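Local coordinates for molybdate-binding protein MolA (Haemophilus influenzae, PDB 3PSH) that binds molybdate and tungstate in the periplasm and serves as the solute-binding component of the low-affinity MolBCA molybdate importer, at residues I14-Q25 / L83-N92. Sequence-based numbering, arbitrary orientation.
Sequences IPDHINRAVVLQ and LKPDVVFVTN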
loop_
_atom_site.group_PDB
_atom_site.type_symbol
_atom_site.label_atom_id
_atom_site.label_comp_id
_atom_site.label_asym_id
_atom_site.label_seq_id
_atom_site.Cartn_x
_atom_site.Cartn_y
_atom_site.Cartn_z
ATOM N N ILE A 14 -9.480 5.912 -23.495
ATOM C CA ILE A 14 -9.045 4.476 -23.530
ATOM C C ILE A 14 -10.041 3.687 -24.358
ATOM O O ILE A 14 -11.185 4.128 -24.511
ATOM C CB ILE A 14 -8.939 3.861 -22.124
ATOM C CG1 ILE A 14 -10.317 3.946 -21.409
ATOM C CG2 ILE A 14 -7.875 4.692 -21.273
ATOM C CD1 ILE A 14 -10.284 3.282 -19.994
ATOM N N PRO A 15 -9.655 2.501 -24.794
ATOM C CA PRO A 15 -10.623 1.645 -25.484
ATOM C C PRO A 15 -11.819 1.276 -24.593
ATOM O O PRO A 15 -11.776 1.326 -23.348
ATOM C CB PRO A 15 -9.817 0.370 -25.730
ATOM C CG PRO A 15 -8.419 0.820 -25.825
ATOM C CD PRO A 15 -8.313 1.885 -24.765
ATOM N N ASP A 16 -12.909 0.890 -25.250
ATOM C CA ASP A 16 -14.052 0.462 -24.503
ATOM C C ASP A 16 -13.832 -0.818 -23.664
ATOM O O ASP A 16 -14.509 -0.979 -22.579
ATOM C CB ASP A 16 -15.177 0.156 -25.521
ATOM C CG ASP A 16 -15.783 1.358 -26.083
ATOM O OD1 ASP A 16 -15.600 2.489 -25.649
ATOM O OD2 ASP A 16 -16.653 1.140 -26.961
ATOM N N HIS A 17 -12.927 -1.666 -24.094
ATOM C CA HIS A 17 -12.572 -2.866 -23.319
ATOM C C HIS A 17 -11.087 -2.887 -23.238
ATOM O O HIS A 17 -10.386 -2.552 -24.196
ATOM C CB HIS A 17 -13.110 -4.141 -23.929
ATOM C CG HIS A 17 -14.562 -4.032 -24.235
ATOM N ND1 HIS A 17 -15.516 -3.921 -23.245
ATOM C CD2 HIS A 17 -15.216 -3.971 -25.432
ATOM C CE1 HIS A 17 -16.722 -3.863 -23.814
ATOM N NE2 HIS A 17 -16.564 -3.877 -25.137
ATOM N N ILE A 18 -10.623 -3.375 -22.075
ATOM C CA ILE A 18 -9.188 -3.575 -21.842
ATOM C C ILE A 18 -8.880 -5.082 -21.617
ATOM O O ILE A 18 -9.446 -5.817 -20.694
ATOM C CB ILE A 18 -8.805 -2.774 -20.554
ATOM C CG1 ILE A 18 -8.869 -1.270 -20.767
ATOM C CG2 ILE A 18 -7.365 -3.042 -20.064
ATOM C CD1 ILE A 18 -8.044 -0.860 -21.936
ATOM N N ASN A 19 -7.911 -5.543 -22.398
ATOM C CA ASN A 19 -7.501 -6.937 -22.246
ATOM C C ASN A 19 -5.960 -7.121 -22.196
ATOM O O ASN A 19 -5.477 -8.189 -22.001
ATOM C CB ASN A 19 -8.038 -7.785 -23.386
ATOM C CG ASN A 19 -9.507 -7.910 -23.324
ATOM O OD1 ASN A 19 -10.279 -7.323 -24.155
ATOM N ND2 ASN A 19 -9.941 -8.659 -22.352
ATOM N N ARG A 20 -5.259 -6.007 -22.485
ATOM C CA ARG A 20 -3.777 -6.007 -22.572
ATOM C C ARG A 20 -3.114 -4.864 -21.784
ATOM O O ARG A 20 -2.270 -4.137 -22.282
ATOM C CB ARG A 20 -3.322 -5.979 -24.048
ATOM C CG ARG A 20 -3.808 -7.243 -24.737
ATOM C CD ARG A 20 -3.336 -7.302 -26.208
ATOM N NE ARG A 20 -1.959 -7.752 -26.053
ATOM C CZ ARG A 20 -1.544 -8.985 -25.782
ATOM N NH1 ARG A 20 -2.395 -10.057 -25.827
ATOM N NH2 ARG A 20 -0.220 -9.182 -25.531
ATOM N N ALA A 21 -3.471 -4.784 -20.487
ATOM C CA ALA A 21 -3.005 -3.643 -19.716
ATOM C C ALA A 21 -1.578 -3.975 -19.253
ATOM O O ALA A 21 -1.278 -5.179 -18.958
ATOM C CB ALA A 21 -3.903 -3.520 -18.460
ATOM N N VAL A 22 -0.787 -2.919 -19.084
ATOM C CA VAL A 22 0.548 -3.181 -18.460
ATOM C C VAL A 22 0.493 -2.401 -17.149
ATOM O O VAL A 22 0.092 -1.259 -17.146
ATOM C CB VAL A 22 1.668 -2.736 -19.430
ATOM C CG1 VAL A 22 3.022 -2.682 -18.664
ATOM C CG2 VAL A 22 1.750 -3.854 -20.502
ATOM N N VAL A 23 0.846 -3.049 -16.034
ATOM C CA VAL A 23 0.625 -2.395 -14.746
ATOM C C VAL A 23 1.968 -2.127 -14.057
ATOM O O VAL A 23 2.585 -3.059 -13.545
ATOM C CB VAL A 23 -0.312 -3.265 -13.793
ATOM C CG1 VAL A 23 -0.434 -2.481 -12.483
ATOM C CG2 VAL A 23 -1.680 -3.426 -14.488
ATOM N N LEU A 24 2.425 -0.866 -14.158
ATOM C CA LEU A 24 3.790 -0.498 -13.672
ATOM C C LEU A 24 3.837 0.056 -12.245
ATOM O O LEU A 24 4.581 1.004 -11.939
ATOM C CB LEU A 24 4.518 0.434 -14.704
ATOM C CG LEU A 24 4.656 -0.170 -16.185
ATOM C CD1 LEU A 24 5.431 0.850 -17.009
ATOM C CD2 LEU A 24 5.291 -1.597 -16.185
ATOM N N GLN A 25 2.942 -0.442 -11.412
ATOM C CA GLN A 25 2.811 0.022 -10.016
ATOM C C GLN A 25 2.266 -1.182 -9.255
ATOM O O GLN A 25 1.229 -1.758 -9.676
ATOM C CB GLN A 25 1.828 1.200 -9.962
ATOM C CG GLN A 25 1.915 1.914 -8.545
ATOM C CD GLN A 25 0.652 2.556 -8.099
ATOM O OE1 GLN A 25 0.669 3.782 -7.767
ATOM N NE2 GLN A 25 -0.456 1.837 -8.131
ATOM N N LEU A 83 4.254 -6.201 -26.570
ATOM C CA LEU A 83 3.095 -6.700 -25.824
ATOM C C LEU A 83 1.759 -6.223 -26.406
ATOM O O LEU A 83 0.656 -6.682 -25.956
ATOM C CB LEU A 83 3.112 -6.330 -24.326
ATOM C CG LEU A 83 4.395 -6.801 -23.703
ATOM C CD1 LEU A 83 4.305 -6.148 -22.232
ATOM C CD2 LEU A 83 4.368 -8.324 -23.676
ATOM N N LYS A 84 1.788 -5.258 -27.356
ATOM C CA LYS A 84 0.548 -4.734 -27.904
ATOM C C LYS A 84 -0.406 -4.247 -26.780
ATOM O O LYS A 84 -1.628 -4.595 -26.798
ATOM C CB LYS A 84 -0.183 -5.765 -28.823
ATOM C CG LYS A 84 0.774 -6.065 -30.102
ATOM C CD LYS A 84 0.058 -7.008 -31.121
ATOM C CE LYS A 84 1.087 -7.376 -32.250
ATOM N NZ LYS A 84 0.517 -8.556 -33.006
ATOM N N PRO A 85 0.154 -3.426 -25.836
ATOM C CA PRO A 85 -0.769 -3.021 -24.720
ATOM C C PRO A 85 -1.877 -2.106 -25.166
ATOM O O PRO A 85 -1.743 -1.379 -26.201
ATOM C CB PRO A 85 0.126 -2.285 -23.766
ATOM C CG PRO A 85 1.365 -1.946 -24.545
ATOM C CD PRO A 85 1.443 -2.733 -25.793
ATOM N N ASP A 86 -2.983 -2.150 -24.448
ATOM C CA ASP A 86 -4.042 -1.158 -24.711
ATOM C C ASP A 86 -4.133 -0.031 -23.658
ATOM O O ASP A 86 -4.807 0.989 -23.871
ATOM C CB ASP A 86 -5.396 -1.849 -24.968
ATOM C CG ASP A 86 -5.777 -2.932 -23.938
ATOM O OD1 ASP A 86 -5.111 -3.062 -22.866
ATOM O OD2 ASP A 86 -6.738 -3.754 -24.176
ATOM N N VAL A 87 -3.412 -0.218 -22.530
ATOM C CA VAL A 87 -3.274 0.854 -21.508
ATOM C C VAL A 87 -2.076 0.509 -20.638
ATOM O O VAL A 87 -1.818 -0.673 -20.503
ATOM C CB VAL A 87 -4.597 0.919 -20.611
ATOM C CG1 VAL A 87 -4.832 -0.417 -19.825
ATOM C CG2 VAL A 87 -4.658 2.228 -19.742
ATOM N N VAL A 88 -1.426 1.509 -20.030
ATOM C CA VAL A 88 -0.343 1.365 -19.011
ATOM C C VAL A 88 -0.818 2.156 -17.819
ATOM O O VAL A 88 -1.120 3.376 -17.953
ATOM C CB VAL A 88 0.980 1.945 -19.507
ATOM C CG1 VAL A 88 2.141 1.782 -18.502
ATOM C CG2 VAL A 88 1.396 1.126 -20.832
ATOM N N PHE A 89 -0.827 1.476 -16.681
ATOM C CA PHE A 89 -0.999 2.162 -15.394
ATOM C C PHE A 89 0.369 2.482 -14.883
ATOM O O PHE A 89 1.219 1.638 -14.922
ATOM C CB PHE A 89 -1.642 1.237 -14.353
ATOM C CG PHE A 89 -3.101 0.969 -14.620
ATOM C CD1 PHE A 89 -4.114 1.754 -13.973
ATOM C CD2 PHE A 89 -3.462 -0.074 -15.468
ATOM C CE1 PHE A 89 -5.518 1.469 -14.255
ATOM C CE2 PHE A 89 -4.839 -0.361 -15.705
ATOM C CZ PHE A 89 -5.826 0.400 -15.039
ATOM N N VAL A 90 0.532 3.738 -14.468
ATOM C CA VAL A 90 1.819 4.150 -13.863
ATOM C C VAL A 90 1.530 4.687 -12.465
ATOM O O VAL A 90 0.398 5.144 -12.191
ATOM C CB VAL A 90 2.576 5.222 -14.737
ATOM C CG1 VAL A 90 2.853 4.564 -16.142
ATOM C CG2 VAL A 90 1.852 6.608 -14.827
ATOM N N THR A 91 2.576 4.776 -11.622
ATOM C CA THR A 91 2.440 5.469 -10.307
ATOM C C THR A 91 2.392 7.003 -10.530
ATOM O O THR A 91 2.994 7.568 -11.457
ATOM C CB THR A 91 3.583 5.025 -9.412
ATOM O OG1 THR A 91 3.287 5.319 -8.028
ATOM C CG2 THR A 91 4.931 5.556 -9.859
ATOM N N ASN A 92 1.775 7.690 -9.549
ATOM C CA ASN A 92 1.585 9.091 -9.646
ATOM C C ASN A 92 2.860 9.901 -9.769
ATOM O O ASN A 92 2.855 10.924 -10.381
ATOM C CB ASN A 92 0.742 9.613 -8.485
ATOM C CG ASN A 92 1.377 9.277 -7.144
ATOM O OD1 ASN A 92 1.561 8.070 -6.792
ATOM N ND2 ASN A 92 1.846 10.299 -6.483
HETATM O O HOH W 1 -8.494 -3.088 -26.027
HETATM O O HOH W 2 4.986 3.692 -12.759
#
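Pro15 rests its CG and CD on Asp86, CD 3.7 Å from the aspartate O, and opens a contact that shows how a parallel strand pair is pinned at its entrance. A water links the carbonyl of His17 to Asp86 OD2. Ile18 then crosses Val87 at about a right angle; its CG2 comes within 3.7 Å of Val87 CG1, beside Val150 of helix 132-151. The carboxylate of Asp86 stands between its own backbone N and carbonyl carbon (chi1 48°), facing the turn that leads into strand 21-24. There Asn19 N meets the syn lone pair of Asp86 OD2 at 2.8 Å, almost straight (174°), while the carbonyl of Arg20 receives Asp86 N from above its plane. Arg20 bends at chi3 (80°), bringing its guanidinium side-on to the end of helix 77-82: NE at 2.8 Å and NH2 at 2.7 Å both grip Leu83 O, which lies in the guanidinium plane.

Ladder bonds follow, Val22 N to Val87 O, Phe89 N to Val22 O and Leu24 N to Phe89 O, joining the two central strands of a four-stranded parallel sheet. Its 2-1-3-4 order is Rossmann-like, and a second sheet repeats it in the other lobe of this Fe/B12-type binding protein. Ala21 and Val23 share a face with Val87 and Phe89; the Phe89 ring turns its edge to Ala21 CB and also meets Phe151. On the other face Val22 CG2 reaches Leu83 CD1, and Leu24 CD1 packs 3.7 Å from Val88 CG1. Past the last ladder bond a water bridges Leu24 O to Thr91 N. Gln25, the N-cap of helix 26-34, crosses Thr91 near the molybdate pocket, where Asn92 bonds the ligand-binding Tyr280. Polar grips thus fix the entrance, while Asp86, whose OD2 accepts from Asn19 N, the water and, weakly, Arg20 N, is probably stabilised as a carboxylate.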